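Local coordinates for protein 4-hydroxybutyrate CoA-transferase (Porphyromonas gingivalis, PDB 3EH7) that probably transfers coenzyme A from an acyl-CoA to a carboxylic acid such as acetate or 4-hydroxybutyrate, at residues Gly196-Glu199 with Glu200-Arg204; Glu242-Asp246 with Gly247-Leu251; Thr263-Gly267 with Lys268-Thr272; Ser362-Asn366 with Gly367-Arg371; Tyr391-Glu395 with Tyr396-Gln400. One frame throughout, in Å; residues are numbered along the deposited sequence.

Contact 1: residues Gly196-Glu199 with Glu200-Arg204; sequences GEVE and EAIGR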
# COMPACT_ATOMS: atom_id res chain seq x y z
N GLY A 196 32.17 -5.50 1.63
CA GLY A 196 32.83 -6.21 0.54
C GLY A 196 32.64 -5.46 -0.77
O GLY A 196 32.00 -4.40 -0.80
N GLU A 197 33.19 -6.00 -1.86
CA GLU A 197 33.10 -5.32 -3.15
C GLU A 197 31.66 -5.36 -3.75
O GLU A 197 31.27 -4.45 -4.46
CB GLU A 197 34.17 -5.84 -4.13
CG GLU A 197 33.68 -6.77 -5.25
CD GLU A 197 34.79 -7.09 -6.28
OE1 GLU A 197 35.85 -7.64 -5.89
OE2 GLU A 197 34.59 -6.79 -7.49
N VAL A 198 30.90 -6.39 -3.43
CA VAL A 198 29.49 -6.44 -3.81
C VAL A 198 28.77 -5.26 -3.15
O VAL A 198 28.11 -4.48 -3.83
CB VAL A 198 28.81 -7.80 -3.44
CG1 VAL A 198 27.30 -7.65 -3.38
CG2 VAL A 198 29.19 -8.89 -4.45
N GLU A 199 28.95 -5.09 -1.84
CA GLU A 199 28.28 -4.01 -1.11
C GLU A 199 28.75 -2.64 -1.58
O GLU A 199 27.98 -1.68 -1.65
CB GLU A 199 28.50 -4.15 0.39
CG GLU A 199 27.78 -5.31 1.01
CD GLU A 199 28.53 -6.63 0.86
OE1 GLU A 199 29.73 -6.64 0.51
OE2 GLU A 199 27.91 -7.68 1.08
N GLU A 200 30.02 -2.55 -1.88
CA GLU A 200 30.56 -1.31 -2.39
C GLU A 200 29.91 -0.91 -3.72
O GLU A 200 29.55 0.25 -3.91
CB GLU A 200 32.07 -1.43 -2.55
CG GLU A 200 32.74 -0.09 -2.77
CD GLU A 200 34.20 -0.22 -3.19
OE1 GLU A 200 34.68 -1.36 -3.40
OE2 GLU A 200 34.86 0.83 -3.35
N ALA A 201 29.80 -1.88 -4.62
CA ALA A 201 29.16 -1.67 -5.92
C ALA A 201 27.70 -1.22 -5.75
O ALA A 201 27.25 -0.29 -6.41
CB ALA A 201 29.23 -2.97 -6.79
N ILE A 202 26.97 -1.88 -4.83
CA ILE A 202 25.57 -1.50 -4.54
C ILE A 202 25.52 -0.05 -4.00
O ILE A 202 24.73 0.77 -4.48
CB ILE A 202 24.87 -2.48 -3.54
CG1 ILE A 202 24.79 -3.90 -4.15
CG2 ILE A 202 23.44 -1.98 -3.16
CD1 ILE A 202 24.61 -5.02 -3.14
N GLY A 203 26.40 0.26 -3.05
CA GLY A 203 26.44 1.56 -2.43
C GLY A 203 26.67 2.68 -3.43
O GLY A 203 26.08 3.74 -3.34
N ARG A 204 27.55 2.41 -4.37
CA ARG A 204 27.91 3.37 -5.40
C ARG A 204 26.71 3.63 -6.32
O ARG A 204 26.46 4.77 -6.72
CB ARG A 204 29.10 2.83 -6.19
CG ARG A 204 30.07 3.88 -6.64
CD ARG A 204 31.09 3.27 -7.57
NE ARG A 204 32.02 2.38 -6.87
CZ ARG A 204 33.17 2.78 -6.35
NH1 ARG A 204 33.95 1.90 -5.73
NH2 ARG A 204 33.54 4.05 -6.43
O HOH W 1 32.89 -2.96 -5.75

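Contact 2: residues Glu242-Asp246 with Gly247-Leu251; sequences EMFSD and GVVEL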
# COMPACT_ATOMS: atom_id res chain seq x y z
N GLU A 242 13.36 5.56 9.54
CA GLU A 242 12.86 4.71 10.60
C GLU A 242 13.91 4.68 11.72
O GLU A 242 13.60 4.84 12.92
CB GLU A 242 12.55 3.31 10.11
CG GLU A 242 11.74 2.51 11.13
CD GLU A 242 11.36 1.14 10.61
OE1 GLU A 242 10.56 1.11 9.65
OE2 GLU A 242 11.86 0.12 11.14
N MSE A 243 15.16 4.47 11.33
CA MSE A 243 16.26 4.50 12.28
C MSE A 243 17.51 4.99 11.59
O MSE A 243 17.60 4.98 10.39
CB MSE A 243 16.47 3.11 12.90
CG MSE A 243 16.87 2.04 11.92
SE MSE A 243 18.79 1.85 11.63
CE MSE A 243 19.36 1.21 13.39
N PHE A 244 18.48 5.44 12.38
CA PHE A 244 19.83 5.67 11.87
C PHE A 244 20.87 5.19 12.87
O PHE A 244 20.52 4.73 13.96
CB PHE A 244 20.06 7.10 11.38
CG PHE A 244 20.05 8.14 12.46
CD1 PHE A 244 21.18 8.41 13.21
CD2 PHE A 244 18.90 8.90 12.69
CE1 PHE A 244 21.16 9.39 14.21
CE2 PHE A 244 18.88 9.87 13.68
CZ PHE A 244 20.04 10.13 14.43
N SER A 245 22.13 5.28 12.46
CA SER A 245 23.22 4.66 13.18
C SER A 245 24.50 5.44 12.91
O SER A 245 24.43 6.61 12.53
CB SER A 245 23.38 3.20 12.72
OG SER A 245 24.16 2.45 13.63
N ASP A 246 25.64 4.76 13.04
CA ASP A 246 26.95 5.40 13.00
C ASP A 246 27.21 6.10 11.69
O ASP A 246 27.75 7.21 11.69
CB ASP A 246 28.07 4.39 13.28
CG ASP A 246 28.11 3.96 14.74
OD1 ASP A 246 28.97 4.48 15.50
OD2 ASP A 246 27.27 3.12 15.14
N GLY A 247 26.83 5.45 10.59
CA GLY A 247 27.12 5.94 9.23
C GLY A 247 26.50 7.31 8.97
O GLY A 247 27.12 8.15 8.34
N VAL A 248 25.27 7.51 9.47
CA VAL A 248 24.57 8.79 9.32
C VAL A 248 25.26 9.85 10.15
O VAL A 248 25.54 10.93 9.64
CB VAL A 248 23.03 8.69 9.67
CG1 VAL A 248 22.46 10.05 10.07
CG2 VAL A 248 22.25 8.16 8.47
N VAL A 249 25.57 9.54 11.41
CA VAL A 249 26.21 10.51 12.30
C VAL A 249 27.55 10.98 11.74
O VAL A 249 27.93 12.15 11.92
CB VAL A 249 26.43 9.94 13.71
CG1 VAL A 249 27.31 10.88 14.55
CG2 VAL A 249 25.10 9.64 14.41
N GLU A 250 28.27 10.08 11.07
CA GLU A 250 29.56 10.43 10.46
C GLU A 250 29.35 11.49 9.38
O GLU A 250 30.13 12.43 9.27
CB GLU A 250 30.26 9.20 9.86
CG GLU A 250 31.56 9.53 9.14
CD GLU A 250 32.17 8.34 8.39
OE1 GLU A 250 31.52 7.26 8.27
OE2 GLU A 250 33.31 8.50 7.91
N LEU A 251 28.28 11.36 8.60
CA LEU A 251 27.99 12.37 7.59
C LEU A 251 27.44 13.66 8.19
O LEU A 251 27.53 14.71 7.56
CB LEU A 251 27.07 11.84 6.50
CG LEU A 251 27.70 10.97 5.42
CD1 LEU A 251 26.61 10.33 4.59
CD2 LEU A 251 28.60 11.77 4.53
O HOH W 2 23.31 5.09 9.79

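Contact 3: residues Thr263-Gly267 with Lys268-Thr272; sequences TLHPG and KMVAT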
# COMPACT_ATOMS: atom_id res chain seq x y z
N THR A 263 11.79 19.97 4.03
CA THR A 263 10.54 20.70 4.06
C THR A 263 9.69 20.31 5.27
O THR A 263 8.65 20.90 5.49
CB THR A 263 9.79 20.45 2.77
OG1 THR A 263 9.69 19.04 2.57
CG2 THR A 263 10.56 21.14 1.59
N LEU A 264 10.14 19.31 6.03
CA LEU A 264 9.53 18.96 7.30
C LEU A 264 10.66 18.82 8.30
O LEU A 264 11.66 18.20 7.99
CB LEU A 264 8.76 17.63 7.19
CG LEU A 264 7.86 17.29 8.39
CD1 LEU A 264 6.62 18.24 8.49
CD2 LEU A 264 7.44 15.82 8.32
N HIS A 265 10.49 19.37 9.49
CA HIS A 265 11.50 19.33 10.53
C HIS A 265 12.88 19.70 10.01
O HIS A 265 13.81 18.89 10.11
CB HIS A 265 11.51 17.95 11.21
CG HIS A 265 10.19 17.59 11.81
ND1 HIS A 265 9.64 18.29 12.87
CD2 HIS A 265 9.27 16.66 11.45
CE1 HIS A 265 8.45 17.78 13.15
NE2 HIS A 265 8.20 16.79 12.30
N PRO A 266 13.01 20.93 9.46
CA PRO A 266 14.27 21.38 8.91
C PRO A 266 15.36 21.43 9.96
O PRO A 266 15.09 21.75 11.13
CB PRO A 266 13.96 22.76 8.35
CG PRO A 266 12.75 23.20 9.05
CD PRO A 266 11.97 21.97 9.37
N GLY A 267 16.56 21.05 9.56
CA GLY A 267 17.71 20.99 10.45
C GLY A 267 17.73 19.87 11.47
O GLY A 267 18.63 19.82 12.29
N LYS A 268 16.75 18.98 11.44
CA LYS A 268 16.65 17.91 12.43
C LYS A 268 16.80 16.54 11.79
O LYS A 268 16.37 16.35 10.66
CB LYS A 268 15.29 17.95 13.15
CG LYS A 268 14.88 19.33 13.73
CD LYS A 268 15.77 19.76 14.88
CE LYS A 268 15.34 21.14 15.41
NZ LYS A 268 13.89 21.14 15.76
N MSE A 269 17.40 15.60 12.53
CA MSE A 269 17.40 14.19 12.15
C MSE A 269 16.21 13.56 12.85
O MSE A 269 16.18 13.49 14.08
CB MSE A 269 18.69 13.50 12.60
CG MSE A 269 19.99 14.08 12.02
SE MSE A 269 21.46 13.62 13.20
CE MSE A 269 21.54 15.32 14.14
N VAL A 270 15.23 13.11 12.07
CA VAL A 270 13.98 12.56 12.61
C VAL A 270 13.99 11.05 12.37
O VAL A 270 14.31 10.59 11.26
CB VAL A 270 12.80 13.22 11.92
CG1 VAL A 270 11.48 12.52 12.27
CG2 VAL A 270 12.75 14.70 12.28
N ALA A 271 13.67 10.30 13.41
CA ALA A 271 13.69 8.85 13.41
C ALA A 271 12.66 8.36 14.42
O ALA A 271 12.07 9.16 15.13
CB ALA A 271 15.12 8.31 13.77
N THR A 272 12.45 7.05 14.50
CA THR A 272 11.56 6.48 15.52
C THR A 272 12.30 5.58 16.49
O THR A 272 11.86 5.44 17.62
CB THR A 272 10.30 5.81 14.89
OG1 THR A 272 9.28 5.67 15.88
CG2 THR A 272 10.60 4.45 14.22
O HOH W 3 12.91 22.17 12.69

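Contact 4: residues Ser362-Asn366 with Gly367-Arg371; sequences STAKN and GTASR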
# COMPACT_ATOMS: atom_id res chain seq x y z
N SER A 362 22.95 -9.63 -5.50
CA SER A 362 22.25 -10.38 -6.54
C SER A 362 22.10 -11.85 -6.15
O SER A 362 21.27 -12.58 -6.75
CB SER A 362 22.95 -10.24 -7.89
OG SER A 362 24.20 -10.89 -7.91
N THR A 363 22.87 -12.30 -5.16
CA THR A 363 22.87 -13.72 -4.79
C THR A 363 22.73 -13.90 -3.29
O THR A 363 22.83 -12.96 -2.51
CB THR A 363 24.16 -14.47 -5.26
OG1 THR A 363 25.28 -14.00 -4.50
CG2 THR A 363 24.44 -14.29 -6.76
N ALA A 364 22.48 -15.14 -2.90
CA ALA A 364 22.40 -15.51 -1.50
C ALA A 364 22.95 -16.93 -1.31
O ALA A 364 23.20 -17.66 -2.29
CB ALA A 364 20.97 -15.42 -1.03
N LYS A 365 23.13 -17.30 -0.05
CA LYS A 365 23.52 -18.66 0.34
C LYS A 365 24.82 -18.99 -0.36
O LYS A 365 24.94 -19.99 -1.07
CB LYS A 365 22.41 -19.68 0.03
CG LYS A 365 21.11 -19.43 0.83
CD LYS A 365 20.26 -20.70 1.03
CE LYS A 365 19.94 -21.45 -0.28
NZ LYS A 365 18.80 -20.85 -1.08
N ASN A 366 25.77 -18.07 -0.17
CA ASN A 366 27.13 -18.25 -0.60
C ASN A 366 27.23 -18.35 -2.12
O ASN A 366 28.08 -19.08 -2.65
CB ASN A 366 27.73 -19.48 0.10
CG ASN A 366 29.20 -19.35 0.29
OD1 ASN A 366 29.95 -20.33 0.17
ND2 ASN A 366 29.64 -18.14 0.59
N GLY A 367 26.35 -17.61 -2.80
CA GLY A 367 26.36 -17.55 -4.26
C GLY A 367 25.66 -18.70 -4.95
O GLY A 367 25.66 -18.78 -6.18
N THR A 368 25.06 -19.59 -4.16
CA THR A 368 24.35 -20.77 -4.70
C THR A 368 22.89 -20.47 -5.06
O THR A 368 22.23 -21.30 -5.69
CB THR A 368 24.34 -21.93 -3.68
OG1 THR A 368 23.70 -21.50 -2.48
CG2 THR A 368 25.75 -22.39 -3.37
N ALA A 369 22.38 -19.31 -4.63
CA ALA A 369 20.97 -18.91 -4.83
C ALA A 369 20.91 -17.48 -5.38
O ALA A 369 21.74 -16.65 -5.04
CB ALA A 369 20.21 -18.97 -3.50
N SER A 370 19.89 -17.20 -6.20
CA SER A 370 19.63 -15.87 -6.74
C SER A 370 18.58 -15.13 -5.90
O SER A 370 17.58 -15.71 -5.53
CB SER A 370 19.10 -16.03 -8.15
OG SER A 370 18.89 -14.78 -8.77
N ARG A 371 18.79 -13.85 -5.60
CA ARG A 371 17.70 -13.04 -5.03
C ARG A 371 16.70 -12.50 -6.09
O ARG A 371 15.67 -11.91 -5.73
CB ARG A 371 18.25 -11.88 -4.22
CG ARG A 371 19.18 -12.28 -3.16
CD ARG A 371 19.29 -11.25 -2.05
NE ARG A 371 20.24 -11.75 -1.06
CZ ARG A 371 20.31 -11.34 0.20
NH1 ARG A 371 19.47 -10.39 0.67
NH2 ARG A 371 21.21 -11.88 1.00
O HOH W 4 21.10 -13.04 -9.26
O HOH W 5 25.54 -15.20 -2.01

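Contact 5: residues Tyr391-Glu395 with Tyr396-Gln400; sequences YVVTE and YGIAQ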
# COMPACT_ATOMS: atom_id res chain seq x y z
N TYR A 391 12.82 1.50 -7.90
CA TYR A 391 14.16 1.05 -8.27
C TYR A 391 14.58 -0.22 -7.57
O TYR A 391 14.28 -0.45 -6.37
CB TYR A 391 15.21 2.10 -7.91
CG TYR A 391 15.13 3.40 -8.67
CD1 TYR A 391 14.38 4.46 -8.19
CD2 TYR A 391 15.85 3.58 -9.85
CE1 TYR A 391 14.31 5.67 -8.87
CE2 TYR A 391 15.81 4.80 -10.55
CZ TYR A 391 15.03 5.83 -10.04
OH TYR A 391 14.95 7.01 -10.67
N VAL A 392 15.31 -1.04 -8.30
CA VAL A 392 15.96 -2.20 -7.73
C VAL A 392 17.43 -2.09 -8.06
O VAL A 392 17.78 -1.78 -9.20
CB VAL A 392 15.38 -3.52 -8.28
CG1 VAL A 392 16.18 -4.73 -7.78
CG2 VAL A 392 13.88 -3.64 -7.91
N VAL A 393 18.29 -2.31 -7.08
CA VAL A 393 19.74 -2.12 -7.26
C VAL A 393 20.53 -3.32 -6.76
O VAL A 393 20.34 -3.78 -5.61
CB VAL A 393 20.25 -0.86 -6.51
CG1 VAL A 393 21.74 -0.72 -6.68
CG2 VAL A 393 19.52 0.41 -6.98
N THR A 394 21.39 -3.85 -7.63
CA THR A 394 22.37 -4.86 -7.25
C THR A 394 23.78 -4.38 -7.58
O THR A 394 23.96 -3.29 -8.11
CB THR A 394 22.13 -6.20 -7.94
OG1 THR A 394 22.51 -6.10 -9.32
CG2 THR A 394 20.66 -6.64 -7.82
N GLU A 395 24.77 -5.21 -7.26
CA GLU A 395 26.15 -4.96 -7.68
C GLU A 395 26.29 -4.89 -9.18
O GLU A 395 27.30 -4.40 -9.65
CB GLU A 395 27.12 -6.02 -7.12
CG GLU A 395 26.99 -7.47 -7.69
CD GLU A 395 26.07 -8.37 -6.84
OE1 GLU A 395 25.08 -7.87 -6.26
OE2 GLU A 395 26.36 -9.59 -6.77
N TYR A 396 25.31 -5.38 -9.94
CA TYR A 396 25.41 -5.36 -11.41
C TYR A 396 24.68 -4.20 -12.05
O TYR A 396 24.79 -4.01 -13.24
CB TYR A 396 24.96 -6.69 -12.02
CG TYR A 396 25.87 -7.82 -11.60
CD1 TYR A 396 27.11 -8.01 -12.21
CD2 TYR A 396 25.49 -8.69 -10.57
CE1 TYR A 396 27.97 -9.05 -11.79
CE2 TYR A 396 26.33 -9.72 -10.15
CZ TYR A 396 27.56 -9.88 -10.75
OH TYR A 396 28.35 -10.89 -10.29
N GLY A 397 23.98 -3.39 -11.25
CA GLY A 397 23.40 -2.15 -11.78
C GLY A 397 22.02 -1.81 -11.23
O GLY A 397 21.60 -2.30 -10.20
N ILE A 398 21.33 -0.95 -11.96
CA ILE A 398 20.13 -0.29 -11.48
C ILE A 398 19.00 -0.65 -12.45
O ILE A 398 19.22 -0.61 -13.68
CB ILE A 398 20.32 1.27 -11.50
CG1 ILE A 398 21.41 1.72 -10.50
CG2 ILE A 398 19.03 1.99 -11.21
CD1 ILE A 398 22.06 3.08 -10.84
N ALA A 399 17.82 -0.99 -11.92
CA ALA A 399 16.61 -1.13 -12.74
C ALA A 399 15.50 -0.26 -12.18
O ALA A 399 15.32 -0.24 -10.97
CB ALA A 399 16.14 -2.59 -12.75
N GLN A 400 14.79 0.48 -13.03
CA GLN A 400 13.56 1.16 -12.58
C GLN A 400 12.35 0.44 -13.19
O GLN A 400 12.24 0.34 -14.41
CB GLN A 400 13.54 2.66 -12.88
CG GLN A 400 12.29 3.42 -12.24
CD GLN A 400 12.35 4.96 -12.39
OE1 GLN A 400 12.96 5.47 -13.35
NE2 GLN A 400 11.72 5.71 -11.45
O HOH W 6 12.84 8.45 -10.11
O HOH W 7 28.64 -10.64 -7.82

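Contact 1: residues Gly196-Glu199 with Glu200-Arg204
V198 lies alongside I202 one helical turn further on, the two side chains pointing the same way, with V198 CG1 3.8 Å from I202 CD1. The valine torsion explains which methyl touches: CG1 stands opposite the backbone N (chi1 160°) and therefore beside the carbonyl carbon, on the side of the following turn. I202 CG1 also rests 3.4 Å from V198 O, the carbonyl that accepts the I202 N-H in its own plane at 3.0 Å. These are the first two turns of helix 197-208, with G196 at the N-cap position. Four successive i to i+4 bonds define them, from E200 N to G196 O through G203 N to E199 O, with N-H...O angles between 153° and 163°. E199 bends at chi2, folding its carboxylate back so that OE1 receives the G196 N-H in a weak bond of 2.9 Å. On another side of the helix, a water donates to E197 O at 2.6 Å and, weakly, to E200 OE1. The second oxygen of that carboxylate, E200 OE2, forms a salt bridge of 2.8 Å with R204 NH1 in one of the two modelled R204 conformers, so the glutamate can combine a water link with an ion pair. Helix 197-208 is set between two neighbours: E199 and I202 pack on helix 222-229, while V198 and A201 touch E395 at the bend between strands 391-394 and 397-400.

Contact 2: residues Glu242-Asp246 with Gly247-Leu251
With chi1 at 68°, F244 carries its ring between its own backbone N and carbonyl carbon, which brings the ring against V248 and V249 of the first helical turn; V248, with chi1 at 156°, sets CG1 beside its carbonyl carbon and against that ring. The resulting approach is close to perpendicular, F244 CD1 lying 3.8 Å from V248 CG1 in an oblique position. V248 CG1 thus lies against the CG-CD1 side of the ring, and V248 CG2 against F244 CB, also at 3.8 Å. V249 comes to a different part of the ring: its CG2 sits at the edge, near the ring plane, 4.0 Å from F244 CE1. These contacts span the junction where the short strand 243-244 passes into helix 246-253, and S245 occupies the N-cap position. Its hydroxyl makes no capping bond and instead binds M275 O. S245 O accepts weakly from both V248 N and V249 N, each at 3.3 Å; the first bond of full strength is E250 N to D246 O at 3.0 Å, nearly along the C=O axis. A water accepts from V248 N at 3.1 Å and, weakly, from S245 N, joining the strand end to the first turn. D246 OD1 is held by S277 OG, while V249 also packs on V280 and F283 of helix 278-284, and V248 on L228 of helix 222-229.

Contact 3: residues Thr263-Gly267 with Lys268-Thr272
A type II beta turn from H265 to K268 reverses the chain here, closed by K268 N to H265 O at 3.2 Å, with the donor 36° out of the carbonyl plane; G267 takes the positive phi (73°) usual for its place in such a turn. H265 has its CB directed at the strand that follows. There CB meets V270 CG2 at 3.6 Å, and H265 CG follows at 3.9 Å from the same methyl. The two side chains cross at about a right angle, the methyl reaching the root of the imidazole obliquely. In V270, CG1 is anti to the backbone N (chi1 171°), which leaves CG2 beside the N and facing the histidine. K268 lies along the turn: its CB is 3.5 Å from H265 O and its CG 3.6 Å from P266 O. The chain is bent at chi2 and chi4, and its end leads away from the turn. A water donates to P266 O at 2.7 Å and accepts weakly from K268 NZ, linking the lysine ammonium loosely to the turn, while the main partner of NZ is E291 OE2, in a salt bridge. H265 NE2 is hydrogen-bonded to Y297 OH, fixing the far end of the ring. The turn leads into strand 269-271, an inner strand of the nine-stranded mixed sheet between 238-240 and 290-292, and E291 and Y297 belong to strand 290-292 and helix 295-298 beyond it.

Contact 4: residues Ser362-Asn366 with Gly367-Arg371
Three consecutive residues with positive phi, K365 (57°), N366 and G367, stand out at the tip of this contact, a beta hairpin made of strands 363-364 and 369-370. N366 and G367 are the central pair of a type I' turn from K365 to T368, which is closed by T368 N to K365 O at 3.1 Å. A classic bulge adjoins it, since T368 and A369 both face A364. Within it, A364 and A369 form an antiparallel hydrogen-bonded pair: A364 N reaches A369 O at 2.7 Å, the reverse bond runs from A369 N to A364 O at 3.0 Å, and the two CB atoms share one face. T363 and S370 make the next, non-hydrogen-bonded pair. The side chain of K365 curls back through bends at chi3 and chi4, bringing NZ over A369 CB at 3.4 Å. T363 OG1 and G367 N are bridged by a water, weakly at the amide; a second water donates to S362 O and to S370 OG, which is also hydrogen-bonded to I372 O. S362 OG itself binds E395 OE2, joining the base of the hairpin to the bend at 395-396, while the tip lies at the surface. Past the paired residues, R371 N donates to S362 O, and the side chain runs extended from CG to NE across the opposite strand. There R371 NE donates to T363 O at 3.2 Å, meeting the oxygen from above its carbonyl plane, and passes 3.7 Å from A364 CB.

Contact 5: residues Tyr391-Glu395 with Tyr396-Gln400
The amide of Q400 is stacked on the ring of Y391, their planes 18° apart. Q400 extends fully beyond CG, and its CG lies over the ring face, 4.2 Å from the centroid in a CH-pi contact; further out, Q400 CD is 3.7 Å from Y391 CZ. I398 meets the same ring differently, its CG2 standing at the edge, near the ring plane, 3.8 Å from Y391 CD2. A water bound to Y391 OH at 2.6 Å also accepts weakly from Q400 NE2, whose stronger partner is D390 OD1. Strands 391-394 and 397-400 form a tight antiparallel hairpin, joined by a type I turn from T394 to G397. V392 and A399 exchange nearly straight bonds, as V392 N to A399 O and back. At the turn, T394 OG1 accepts the Y396 N-H at 3.0 Å and is itself bonded to I416 O. Here E395 and Y396 run side by side: chi1 of 68° with a bend at chi2 lays E395 CG over one face of the tyrosine ring, 3.8 Å from its centroid, with carboxylate and ring planes 28° apart. A water donates to E395 OE2 and sits 2.5 Å from Y396 OH, linking the two ends; E395 OE2 also bonds to S362 OG. Around the Y396 ring R422 adds a cation-pi contact and H418 an edge-to-face one, while V392 and A399 pack toward helix 406-414 on the face they share.

Along the chain the five contacts come in numerical order, none enclosing another. Contacts 2 and 3 touch: F244 packs on M269 and A271, and E242 O lies 3.0 Å from T272 N, a probable hydrogen bond. Contacts 1, 4 and 5 gather elsewhere, and contact 5 touches both of the others: I202 and A201 of contact 1 pack on E395, and S362 of contact 4 meets it too. Contacts 3 and 5 both belong to the nine-stranded mixed sheet, yet their centres are about 28 Å apart; contacts 3 and 4, centres about 37 Å apart, lie on opposite sides of the chain's centre. E395 thus touches both helix 197-208 and the 362-371 hairpin, although contacts 1 and 4 do not touch each other.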